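Local coordinates for DNA repair protein RAD2 (Saccharomyces cerevisiae, PDB 4Q0W), which cuts single-stranded DNA as a magnesium-dependent endonuclease, making an incision essential to nucleotide excision repair of UV-damaged or cross-linked DNA, at residues 249-263 / 289-302. Sequence-based numbering, arbitrary orientation.
With K (potassium ion), chain F; nucleotides of chain D.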
ATOM      1  N   LYS A 249     -10.439  11.880  -0.941  1.00 21.22           N
ATOM      2  CA  LYS A 249      -9.239  11.245  -1.477  1.00 24.12           C
ATOM      3  C   LYS A 249      -8.051  11.497  -0.548  1.00 19.30           C
ATOM      4  O   LYS A 249      -7.882  12.601  -0.020  1.00 19.03           O
ATOM      5  CB  LYS A 249      -8.927  11.765  -2.878  1.00 25.16           C
ATOM      6  CG  LYS A 249      -7.606  11.241  -3.436  1.00 31.65           C
ATOM      7  CD  LYS A 249      -7.320  11.755  -4.835  1.00 29.78           C
ATOM      8  CE  LYS A 249      -5.999  11.182  -5.351  1.00 41.89           C
ATOM      9  NZ  LYS A 249      -5.634  11.730  -6.685  1.00 51.88           N
ATOM     10  N   GLY A 250      -7.251  10.462  -0.316  1.00 23.37           N
ATOM     11  CA  GLY A 250      -6.071  10.605   0.513  1.00 23.48           C
ATOM     12  C   GLY A 250      -6.343  10.377   1.990  1.00 24.56           C
ATOM     13  O   GLY A 250      -5.402  10.237   2.773  1.00 20.68           O
ATOM     14  N   MET A 251      -7.617  10.340   2.382  1.00 18.61           N
ATOM     15  CA  MET A 251      -7.933  10.107   3.786  1.00 20.64           C
ATOM     16  C   MET A 251      -8.130   8.619   4.115  1.00 19.04           C
ATOM     17  O   MET A 251      -9.220   8.065   3.939  1.00 17.41           O
ATOM     18  CB  MET A 251      -9.157  10.909   4.229  1.00 16.06           C
ATOM     19  CG  MET A 251      -8.975  12.422   4.172  1.00 20.92           C
ATOM     20  SD  MET A 251      -7.902  13.090   5.477  1.00 29.89           S
ATOM     21  CE  MET A 251      -6.435  13.444   4.492  1.00 22.89           C
ATOM     22  N   GLY A 252      -7.070   7.986   4.609  1.00 17.02           N
ATOM     23  CA  GLY A 252      -7.175   6.644   5.156  1.00 16.15           C
ATOM     24  C   GLY A 252      -7.337   6.729   6.664  1.00 19.25           C
ATOM     25  O   GLY A 252      -7.481   7.830   7.203  1.00 19.67           O
ATOM     26  N   PRO A 253      -7.310   5.571   7.353  1.00 17.23           N
ATOM     27  CA  PRO A 253      -7.593   5.552   8.791  1.00 20.49           C
ATOM     28  C   PRO A 253      -6.607   6.390   9.593  1.00 19.82           C
ATOM     29  O   PRO A 253      -7.006   6.962  10.612  1.00 21.55           O
ATOM     30  CB  PRO A 253      -7.472   4.065   9.164  1.00 19.04           C
ATOM     31  CG  PRO A 253      -6.686   3.433   8.035  1.00 20.13           C
ATOM     32  CD  PRO A 253      -7.026   4.227   6.816  1.00 16.63           C
ATOM     33  N   VAL A 254      -5.351   6.467   9.154  1.00 18.26           N
ATOM     34  CA  VAL A 254      -4.356   7.235   9.893  1.00 21.45           C
ATOM     35  C   VAL A 254      -4.651   8.727   9.801  1.00 22.38           C
ATOM     36  O   VAL A 254      -4.756   9.417  10.816  1.00 23.21           O
ATOM     37  CB  VAL A 254      -2.936   7.010   9.357  1.00 22.07           C
ATOM     38  CG1 VAL A 254      -1.938   7.871  10.139  1.00 27.79           C
ATOM     39  CG2 VAL A 254      -2.550   5.538   9.446  1.00 31.39           C
ATOM     40  N   SER A 255      -4.766   9.222   8.574  1.00 20.39           N
ATOM     41  CA  SER A 255      -4.961  10.647   8.352  1.00 26.51           C
ATOM     42  C   SER A 255      -6.305  11.112   8.907  1.00 21.13           C
ATOM     43  O   SER A 255      -6.415  12.228   9.421  1.00 22.10           O
ATOM     44  CB  SER A 255      -4.867  10.965   6.859  1.00 23.44           C
ATOM     45  OG  SER A 255      -3.759  10.312   6.271  1.00 24.48           O
ATOM     46  N   SER A 256      -7.323  10.256   8.811  1.00 17.87           N
ATOM     47  CA  SER A 256      -8.667  10.639   9.240  1.00 18.04           C
ATOM     48  C   SER A 256      -8.723  10.809  10.751  1.00 18.96           C
ATOM     49  O   SER A 256      -9.293  11.782  11.257  1.00 15.49           O
ATOM     50  CB  SER A 256      -9.696   9.614   8.771  1.00 15.56           C
ATOM     51  OG  SER A 256      -9.710   9.560   7.359  1.00 17.00           O
ATOM     52  N   ILE A 257      -8.121   9.866  11.468  1.00 18.15           N
ATOM     53  CA  ILE A 257      -8.030   9.965  12.920  1.00 21.14           C
ATOM     54  C   ILE A 257      -7.265  11.236  13.316  1.00 22.04           C
ATOM     55  O   ILE A 257      -7.671  11.939  14.241  1.00 21.86           O
ATOM     56  CB  ILE A 257      -7.365   8.712  13.545  1.00 26.55           C
ATOM     57  CG1 ILE A 257      -8.319   7.528  13.484  1.00 18.82           C
ATOM     58  CG2 ILE A 257      -6.999   8.950  15.021  1.00 24.69           C
ATOM     59  CD1 ILE A 257      -9.582   7.741  14.306  1.00 18.90           C
ATOM     60  N   GLU A 258      -6.180  11.540  12.602  1.00 22.38           N
ATOM     61  CA  GLU A 258      -5.397  12.741  12.901  1.00 24.40           C
ATOM     62  C   GLU A 258      -6.239  14.006  12.750  1.00 27.25           C
ATOM     63  O   GLU A 258      -6.187  14.902  13.602  1.00 21.25           O
ATOM     64  CB  GLU A 258      -4.164  12.828  12.001  1.00 26.26           C
ATOM     65  CG  GLU A 258      -3.052  11.860  12.376  1.00 39.93           C
ATOM     66  CD  GLU A 258      -1.930  11.828  11.348  1.00 48.91           C
ATOM     67  OE1 GLU A 258      -2.022  12.557  10.331  1.00 44.62           O
ATOM     68  OE2 GLU A 258      -0.960  11.069  11.559  1.00 53.31           O
ATOM     69  N   VAL A 259      -7.015  14.080  11.667  1.00 20.43           N
ATOM     70  CA  VAL A 259      -7.888  15.230  11.437  1.00 17.24           C
ATOM     71  C   VAL A 259      -8.868  15.457  12.600  1.00 23.66           C
ATOM     72  O   VAL A 259      -9.031  16.582  13.098  1.00 18.79           O
ATOM     73  CB  VAL A 259      -8.665  15.082  10.109  1.00 23.16           C
ATOM     74  CG1 VAL A 259      -9.831  16.059  10.048  1.00 19.98           C
ATOM     75  CG2 VAL A 259      -7.729  15.284   8.921  1.00 16.41           C
ATOM     76  N   ILE A 260      -9.523  14.392  13.039  1.00 19.25           N
ATOM     77  CA  ILE A 260     -10.486  14.524  14.129  1.00 22.44           C
ATOM     78  C   ILE A 260      -9.771  14.929  15.422  1.00 25.22           C
ATOM     79  O   ILE A 260     -10.253  15.775  16.169  1.00 25.59           O
ATOM     80  CB  ILE A 260     -11.272  13.218  14.342  1.00 22.08           C
ATOM     81  CG1 ILE A 260     -12.041  12.858  13.075  1.00 21.61           C
ATOM     82  CG2 ILE A 260     -12.222  13.330  15.534  1.00 26.37           C
ATOM     83  CD1 ILE A 260     -12.985  13.952  12.593  1.00 23.79           C
ATOM     84  N   ALA A 261      -8.608  14.335  15.673  1.00 21.98           N
ATOM     85  CA  ALA A 261      -7.839  14.653  16.877  1.00 31.33           C
ATOM     86  C   ALA A 261      -7.359  16.105  16.878  1.00 33.51           C
ATOM     87  O   ALA A 261      -7.471  16.807  17.884  1.00 30.81           O
ATOM     88  CB  ALA A 261      -6.655  13.696  17.021  1.00 23.40           C
ATOM     89  N   GLU A 262      -6.831  16.558  15.747  1.00 29.95           N
ATOM     90  CA  GLU A 262      -6.239  17.889  15.693  1.00 27.26           C
ATOM     91  C   GLU A 262      -7.268  19.016  15.583  1.00 31.22           C
ATOM     92  O   GLU A 262      -7.060  20.079  16.151  1.00 32.70           O
ATOM     93  CB  GLU A 262      -5.204  17.982  14.573  1.00 31.61           C
ATOM     94  CG  GLU A 262      -3.970  18.828  14.927  1.00 55.09           C
ATOM     95  CD  GLU A 262      -3.009  18.116  15.877  1.00 58.35           C
ATOM     96  OE1 GLU A 262      -1.789  18.384  15.800  1.00 67.29           O
ATOM     97  OE2 GLU A 262      -3.466  17.285  16.697  1.00 56.24           O
ATOM     98  N   PHE A 263      -8.381  18.786  14.886  1.00 23.07           N
ATOM     99  CA  PHE A 263      -9.376  19.843  14.692  1.00 23.12           C
ATOM    100  C   PHE A 263     -10.655  19.708  15.529  1.00 28.94           C
ATOM    101  O   PHE A 263     -11.442  20.662  15.649  1.00 21.93           O
ATOM    102  CB  PHE A 263      -9.707  19.991  13.194  1.00 18.31           C
ATOM    103  CG  PHE A 263      -8.517  20.370  12.365  1.00 27.07           C
ATOM    104  CD1 PHE A 263      -8.112  21.699  12.279  1.00 21.95           C
ATOM    105  CD2 PHE A 263      -7.770  19.401  11.706  1.00 21.52           C
ATOM    106  CE1 PHE A 263      -6.994  22.058  11.525  1.00 19.53           C
ATOM    107  CE2 PHE A 263      -6.647  19.756  10.948  1.00 23.75           C
ATOM    108  CZ  PHE A 263      -6.263  21.089  10.861  1.00 20.95           C
ATOM    109  N   PHE A 289       2.531  19.675  10.900  1.00 51.59           N
ATOM    110  CA  PHE A 289       1.349  18.868  10.604  1.00 41.17           C
ATOM    111  C   PHE A 289       0.390  19.585   9.661  1.00 42.13           C
ATOM    112  O   PHE A 289      -0.068  19.011   8.673  1.00 44.09           O
ATOM    113  CB  PHE A 289       0.610  18.478  11.883  1.00 43.43           C
ATOM    114  CG  PHE A 289      -0.737  17.862  11.628  1.00 40.75           C
ATOM    115  CD1 PHE A 289      -0.838  16.557  11.167  1.00 45.47           C
ATOM    116  CD2 PHE A 289      -1.899  18.598  11.818  1.00 43.10           C
ATOM    117  CE1 PHE A 289      -2.072  15.987  10.908  1.00 42.91           C
ATOM    118  CE2 PHE A 289      -3.138  18.039  11.567  1.00 34.35           C
ATOM    119  CZ  PHE A 289      -3.227  16.730  11.108  1.00 40.24           C
ATOM    120  N   GLU A 290       0.110  20.847   9.965  1.00 41.61           N
ATOM    121  CA  GLU A 290      -0.816  21.651   9.180  1.00 38.63           C
ATOM    122  C   GLU A 290      -0.289  22.019   7.791  1.00 43.95           C
ATOM    123  O   GLU A 290      -1.049  22.015   6.813  1.00 36.02           O
ATOM    124  CB  GLU A 290      -1.229  22.899   9.972  1.00 44.59           C
ATOM    125  CG  GLU A 290      -2.052  22.560  11.226  1.00 45.58           C
ATOM    126  CD  GLU A 290      -2.543  23.786  11.987  1.00 55.29           C
ATOM    127  OE1 GLU A 290      -1.939  24.871  11.830  1.00 51.97           O
ATOM    128  OE2 GLU A 290      -3.536  23.656  12.745  1.00 54.25           O
ATOM    129  N   LYS A 291       1.000  22.344   7.702  1.00 41.01           N
ATOM    130  CA  LYS A 291       1.620  22.657   6.415  1.00 37.58           C
ATOM    131  C   LYS A 291       1.688  21.412   5.526  1.00 38.62           C
ATOM    132  O   LYS A 291       1.449  21.487   4.315  1.00 32.88           O
ATOM    133  CB  LYS A 291       3.016  23.257   6.609  1.00 42.36           C
ATOM    134  N   ASP A 292       2.002  20.268   6.129  1.00 35.21           N
ATOM    135  CA  ASP A 292       2.034  19.008   5.394  1.00 37.26           C
ATOM    136  C   ASP A 292       0.627  18.570   4.974  1.00 39.02           C
ATOM    137  O   ASP A 292       0.408  18.154   3.831  1.00 34.42           O
ATOM    138  CB  ASP A 292       2.685  17.904   6.234  1.00 42.00           C
ATOM    139  CG  ASP A 292       4.177  18.125   6.453  1.00 52.02           C
ATOM    140  OD1 ASP A 292       4.785  18.934   5.716  1.00 47.31           O
ATOM    141  OD2 ASP A 292       4.738  17.471   7.363  1.00 54.81           O
ATOM    142  N   LEU A 293      -0.322  18.643   5.904  1.00 35.27           N
ATOM    143  CA  LEU A 293      -1.700  18.272   5.600  1.00 31.85           C
ATOM    144  C   LEU A 293      -2.266  19.151   4.478  1.00 29.67           C
ATOM    145  O   LEU A 293      -2.900  18.649   3.547  1.00 24.39           O
ATOM    146  CB  LEU A 293      -2.571  18.364   6.850  1.00 30.55           C
ATOM    147  CG  LEU A 293      -4.072  18.133   6.661  1.00 30.65           C
ATOM    148  CD1 LEU A 293      -4.345  16.805   5.977  1.00 25.33           C
ATOM    149  CD2 LEU A 293      -4.780  18.206   8.004  1.00 23.45           C
ATOM    150  N   ARG A 294      -2.021  20.456   4.560  1.00 28.82           N
ATOM    151  CA  ARG A 294      -2.529  21.368   3.542  1.00 26.27           C
ATOM    152  C   ARG A 294      -1.985  21.003   2.170  1.00 32.88           C
ATOM    153  O   ARG A 294      -2.737  20.908   1.203  1.00 24.23           O
ATOM    154  CB  ARG A 294      -2.170  22.813   3.860  1.00 23.81           C
ATOM    155  CG  ARG A 294      -2.696  23.802   2.824  1.00 26.78           C
ATOM    156  CD  ARG A 294      -2.364  25.239   3.208  1.00 33.34           C
ATOM    157  NE  ARG A 294      -2.928  25.592   4.511  1.00 32.49           N
ATOM    158  CZ  ARG A 294      -4.195  25.951   4.706  1.00 31.58           C
ATOM    159  NH1 ARG A 294      -5.042  25.992   3.685  1.00 26.03           N
ATOM    160  NH2 ARG A 294      -4.622  26.259   5.925  1.00 28.36           N
ATOM    161  N   LYS A 295      -0.673  20.795   2.098  1.00 28.71           N
ATOM    162  CA  LYS A 295      -0.027  20.427   0.844  0.50 33.44           C
ATOM    163  C   LYS A 295      -0.672  19.178   0.251  1.00 30.61           C
ATOM    164  O   LYS A 295      -0.909  19.098  -0.957  1.00 30.37           O
ATOM    165  CB  LYS A 295       1.472  20.206   1.061  0.50 36.59           C
ATOM    166  CG  LYS A 295       2.333  20.557  -0.142  0.50 38.76           C
ATOM    167  CD  LYS A 295       2.252  19.507  -1.241  0.50 41.09           C
ATOM    168  CE  LYS A 295       2.082  20.155  -2.609  0.50 41.80           C
ATOM    169  NZ  LYS A 295       0.784  20.884  -2.717  0.50 33.63           N
ATOM    170  N   LYS A 296      -0.970  18.211   1.109  1.00 30.03           N
ATOM    171  CA  LYS A 296      -1.626  16.982   0.667  1.00 31.37           C
ATOM    172  C   LYS A 296      -3.038  17.225   0.115  1.00 26.09           C
ATOM    173  O   LYS A 296      -3.412  16.664  -0.922  1.00 21.99           O
ATOM    174  CB  LYS A 296      -1.683  15.973   1.814  1.00 26.77           C
ATOM    175  CG  LYS A 296      -2.427  14.703   1.463  1.00 31.13           C
ATOM    176  CD  LYS A 296      -2.250  13.659   2.550  1.00 38.56           C
ATOM    177  CE  LYS A 296      -3.043  12.408   2.224  1.00 32.92           C
ATOM    178  NZ  LYS A 296      -2.877  11.386   3.288  1.00 31.67           N
ATOM    179  N   LEU A 297      -3.825  18.048   0.807  1.00 21.47           N
ATOM    180  CA  LEU A 297      -5.195  18.318   0.363  1.00 24.22           C
ATOM    181  C   LEU A 297      -5.187  19.048  -0.982  1.00 17.89           C
ATOM    182  O   LEU A 297      -5.964  18.719  -1.883  1.00 20.89           O
ATOM    183  CB  LEU A 297      -5.969  19.101   1.434  1.00 21.55           C
ATOM    184  CG  LEU A 297      -6.095  18.412   2.805  1.00 26.97           C
ATOM    185  CD1 LEU A 297      -6.505  19.404   3.893  1.00 24.37           C
ATOM    186  CD2 LEU A 297      -7.076  17.257   2.766  1.00 13.97           C
ATOM    187  N   VAL A 298      -4.286  20.016  -1.124  1.00 24.22           N
ATOM    188  CA  VAL A 298      -4.141  20.750  -2.384  1.00 27.43           C
ATOM    189  C   VAL A 298      -3.807  19.792  -3.525  1.00 26.90           C
ATOM    190  O   VAL A 298      -4.518  19.741  -4.538  1.00 25.77           O
ATOM    191  CB  VAL A 298      -3.080  21.861  -2.280  1.00 27.98           C
ATOM    192  CG1 VAL A 298      -2.826  22.501  -3.644  1.00 31.31           C
ATOM    193  CG2 VAL A 298      -3.530  22.920  -1.293  1.00 27.00           C
ATOM    194  N   ASN A 299      -2.753  19.004  -3.342  1.00 30.02           N
ATOM    195  CA  ASN A 299      -2.353  18.030  -4.351  1.00 28.91           C
ATOM    196  C   ASN A 299      -3.485  17.070  -4.689  1.00 27.72           C
ATOM    197  O   ASN A 299      -3.642  16.664  -5.844  1.00 28.58           O
ATOM    198  CB  ASN A 299      -1.098  17.263  -3.914  1.00 36.25           C
ATOM    199  CG  ASN A 299      -0.575  16.338  -5.006  1.00 43.21           C
ATOM    200  OD1 ASN A 299      -0.621  15.110  -4.876  1.00 47.55           O
ATOM    201  ND2 ASN A 299      -0.101  16.924  -6.099  1.00 37.31           N
ATOM    202  N   ASN A 300      -4.300  16.729  -3.697  1.00 24.23           N
ATOM    203  CA  ASN A 300      -5.463  15.881  -3.963  1.00 25.57           C
ATOM    204  C   ASN A 300      -6.697  16.652  -4.454  1.00 19.32           C
ATOM    205  O   ASN A 300      -7.774  16.069  -4.582  1.00 20.22           O
ATOM    206  CB  ASN A 300      -5.807  15.006  -2.745  1.00 21.71           C
ATOM    207  CG  ASN A 300      -4.808  13.873  -2.553  1.00 37.45           C
ATOM    208  OD1 ASN A 300      -4.172  13.436  -3.516  1.00 33.15           O
ATOM    209  ND2 ASN A 300      -4.655  13.400  -1.312  1.00 22.82           N
ATOM    210  N   GLU A 301      -6.522  17.946  -4.722  1.00 21.89           N
ATOM    211  CA  GLU A 301      -7.585  18.793  -5.274  1.00 23.98           C
ATOM    212  C   GLU A 301      -8.824  18.786  -4.392  1.00 23.81           C
ATOM    213  O   GLU A 301      -9.945  18.689  -4.878  1.00 22.22           O
ATOM    214  CB  GLU A 301      -7.937  18.345  -6.698  1.00 25.29           C
ATOM    215  CG  GLU A 301      -6.771  18.509  -7.685  1.00 28.46           C
ATOM    216  CD  GLU A 301      -7.176  18.245  -9.130  1.00 36.66           C
ATOM    217  OE1 GLU A 301      -8.011  17.346  -9.375  1.00 31.74           O
ATOM    218  OE2 GLU A 301      -6.660  18.947 -10.022  1.00 47.63           O
ATOM    219  N   ILE A 302      -8.618  18.870  -3.083  1.00 19.35           N
ATOM    220  CA  ILE A 302      -9.733  18.747  -2.156  1.00 20.68           C
ATOM    221  C   ILE A 302     -10.529  20.050  -2.124  1.00 14.71           C
ATOM    222  O   ILE A 302      -9.958  21.135  -2.034  1.00 18.81           O
ATOM    223  CB  ILE A 302      -9.262  18.397  -0.725  1.00 16.51           C
ATOM    224  CG1 ILE A 302      -8.507  17.060  -0.709  1.00 20.77           C
ATOM    225  CG2 ILE A 302     -10.466  18.348   0.225  1.00 13.61           C
ATOM    226  CD1 ILE A 302      -9.348  15.865  -1.131  1.00 23.84           C
TER
HETATM  227  K     K F1002     -10.438   7.778   1.094  1.00 49.46           K
ATOM    228  P    DA D   9      -3.712   6.804   5.573  1.00 22.74           P
ATOM    229  OP1  DA D   9      -4.464   8.057   5.852  1.00 23.09           O
ATOM    230  OP2  DA D   9      -4.024   5.584   6.361  1.00 19.36           O
ATOM    231  O5'  DA D   9      -3.837   6.468   4.011  1.00 22.74           O
ATOM    232  C5'  DA D   9      -3.444   7.456   3.062  1.00 20.76           C
ATOM    233  C4'  DA D   9      -3.652   6.937   1.655  1.00 22.20           C
ATOM    234  O4'  DA D   9      -2.748   5.830   1.401  1.00 22.58           O
ATOM    235  C3'  DA D   9      -5.050   6.408   1.339  1.00 25.74           C
ATOM    236  O3'  DA D   9      -5.409   7.002   0.109  1.00 27.70           O
ATOM    237  C2'  DA D   9      -4.880   4.888   1.232  1.00 22.29           C
ATOM    238  C1'  DA D   9      -3.442   4.795   0.732  1.00 24.67           C
ATOM    239  N9   DA D   9      -2.708   3.587   1.086  1.00 26.78           N
ATOM    240  C8   DA D   9      -2.523   3.082   2.350  1.00 23.83           C
ATOM    241  N7   DA D   9      -1.801   1.993   2.374  1.00 26.19           N
ATOM    242  C5   DA D   9      -1.478   1.771   1.041  1.00 24.43           C
ATOM    243  C6   DA D   9      -0.730   0.757   0.411  1.00 25.04           C
ATOM    244  N6   DA D   9      -0.149  -0.241   1.096  1.00 23.91           N
ATOM    245  N1   DA D   9      -0.603   0.817  -0.940  1.00 23.43           N
ATOM    246  C2   DA D   9      -1.195   1.829  -1.599  1.00 25.02           C
ATOM    247  N3   DA D   9      -1.935   2.832  -1.104  1.00 18.38           N
ATOM    248  C4   DA D   9      -2.030   2.745   0.230  1.00 19.97           C
ATOM    249  P    DC D  10      -6.888   6.803  -0.497  1.00 27.37           P
ATOM    250  OP1  DC D  10      -7.126   8.006  -1.345  1.00 24.38           O
ATOM    251  OP2  DC D  10      -7.844   6.429   0.575  1.00 22.26           O
ATOM    252  O5'  DC D  10      -6.728   5.534  -1.449  1.00 22.41           O
ATOM    253  C5'  DC D  10      -5.822   5.712  -2.531  1.00 27.21           C
ATOM    254  C4'  DC D  10      -5.772   4.446  -3.354  1.00 32.80           C
ATOM    255  O4'  DC D  10      -5.021   3.434  -2.645  1.00 26.83           O
ATOM    256  C3'  DC D  10      -7.137   3.838  -3.681  1.00 29.52           C
ATOM    257  O3'  DC D  10      -7.158   3.785  -5.102  1.00 42.05           O
ATOM    258  C2'  DC D  10      -7.111   2.462  -3.002  1.00 29.95           C
ATOM    259  C1'  DC D  10      -5.608   2.182  -2.908  1.00 26.51           C
ATOM    260  N1   DC D  10      -5.092   1.309  -1.816  1.00 26.85           N
ATOM    261  C2   DC D  10      -4.291   0.214  -2.171  1.00 21.54           C
ATOM    262  O2   DC D  10      -4.078   0.007  -3.370  1.00 26.65           O
ATOM    263  N3   DC D  10      -3.794  -0.591  -1.202  1.00 23.05           N
ATOM    264  C4   DC D  10      -4.056  -0.321   0.076  1.00 24.10           C
ATOM    265  N4   DC D  10      -3.529  -1.144   0.989  1.00 21.39           N
ATOM    266  C5   DC D  10      -4.865   0.800   0.464  1.00 23.47           C
ATOM    267  C6   DC D  10      -5.359   1.588  -0.503  1.00 23.32           C
ATOM    268  P    DG D   8       2.100   5.869   8.933  1.00 52.96           P
ATOM    269  OP1  DG D   8       1.851   6.976   9.891  1.00 41.04           O
ATOM    270  OP2  DG D   8       2.083   4.447   9.355  1.00 39.53           O
ATOM    271  O5'  DG D   8       1.067   5.972   7.712  1.00 36.27           O
ATOM    272  C5'  DG D   8       0.967   7.213   7.049  1.00 26.43           C
ATOM    273  C4'  DG D   8       0.142   7.003   5.806  1.00 34.52           C
ATOM    274  O4'  DG D   8       0.907   6.241   4.842  1.00 25.55           O
ATOM    275  C3'  DG D   8      -1.169   6.258   6.051  1.00 24.21           C
ATOM    276  O3'  DG D   8      -2.170   7.217   5.761  1.00 24.19           O
ATOM    277  C2'  DG D   8      -1.105   5.049   5.107  1.00 20.53           C
ATOM    278  C1'  DG D   8       0.001   5.433   4.131  1.00 28.07           C
ATOM    279  N9   DG D   8       0.743   4.312   3.562  1.00 26.87           N
ATOM    280  C8   DG D   8       1.368   3.259   4.197  1.00 27.27           C
ATOM    281  N7   DG D   8       1.941   2.429   3.366  1.00 24.22           N
ATOM    282  C5   DG D   8       1.689   2.972   2.108  1.00 27.78           C
ATOM    283  C6   DG D   8       2.058   2.522   0.819  1.00 23.81           C
ATOM    284  O6   DG D   8       2.714   1.514   0.531  1.00 20.70           O
ATOM    285  N1   DG D   8       1.586   3.370  -0.181  1.00 22.93           N
ATOM    286  C2   DG D   8       0.853   4.516   0.044  1.00 26.50           C
ATOM    287  N2   DG D   8       0.477   5.234  -1.029  1.00 22.45           N
ATOM    288  N3   DG D   8       0.505   4.945   1.247  1.00 25.82           N
ATOM    289  C4   DG D   8       0.952   4.124   2.220  1.00 25.72           C
TER
HETATM  290  O   HOH W   1      -6.040  14.400   1.011  1.00 20.17           O
HETATM  291  O   HOH W   2      -4.904  14.142  -7.287  1.00 44.95           O
HETATM  292  O   HOH W   3     -11.263   5.615   2.335  1.00 21.74           O
HETATM  293  O   HOH W   4     -11.081   7.438  -1.365  1.00 24.71           O
HETATM  294  O   HOH W   5     -12.952   7.404   0.595  1.00 29.40           O
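Lys296 reaches Gly250 as a fully stretched chain, CG anti to the backbone N (chi1 176°) and every later torsion anti as well, while Phe289 takes the same first rotation to bring its ring edge to Glu258 and its ring alongside Glu262. At the loop end, Lys296 NZ donates to Gly250 O at 2.8 Å, tilted 26° from the carbonyl plane, with a weak second bond to Ser255 OG. Asn300 crosses the shaft of Lys249 at about a right angle, OD1 lying 3.4 Å from Lys249 CE, and a water bridges Asn300 ND2 to Lys249 O. Gly250, with a positive phi that suits glycine, brings its CA within 3.6 Å of Asn300 ND2. Further along, Met251 CE rests on Leu293 CD1 and Leu297 CD2, and Leu293 CD2 meets the edge of the Phe263 ring at CE2, 3.8 Å away. Glu258 OE1 sits in the plane of the Phe289 ring, 3.5 Å from CE1, and the CG of Glu262 approaches CE2 obliquely. Phe263 CE2 meets the Phe289 edge at CE2, 4.0 Å away. An alanine in place of Phe289 would probably open a gap beside Phe263 and leave the aliphatic parts of Glu258 and Glu262 without their packing partner. Helix 253-263, its preceding loop and helix 230-240 fit this family's potassium-bound helix-two-turn-helix; helix 288-299 packs against it after helix 266-278. Gly250 N donates to OP1 of DC10 of chain D at 2.7 Å. Ser255 N reaches OP1 of DA9 of chain D at 3.0 Å, while potassium joins Met251 O, Leu248 O and the DC10 phosphate. The chemistry implies a division of labour: mostly apolar packing, with carboxylate side chains along Phe289, joins the helices, whereas Lys296, beside the DA9 sugar, probably helps fix the Gly250 carbonyl and adds favourable charge.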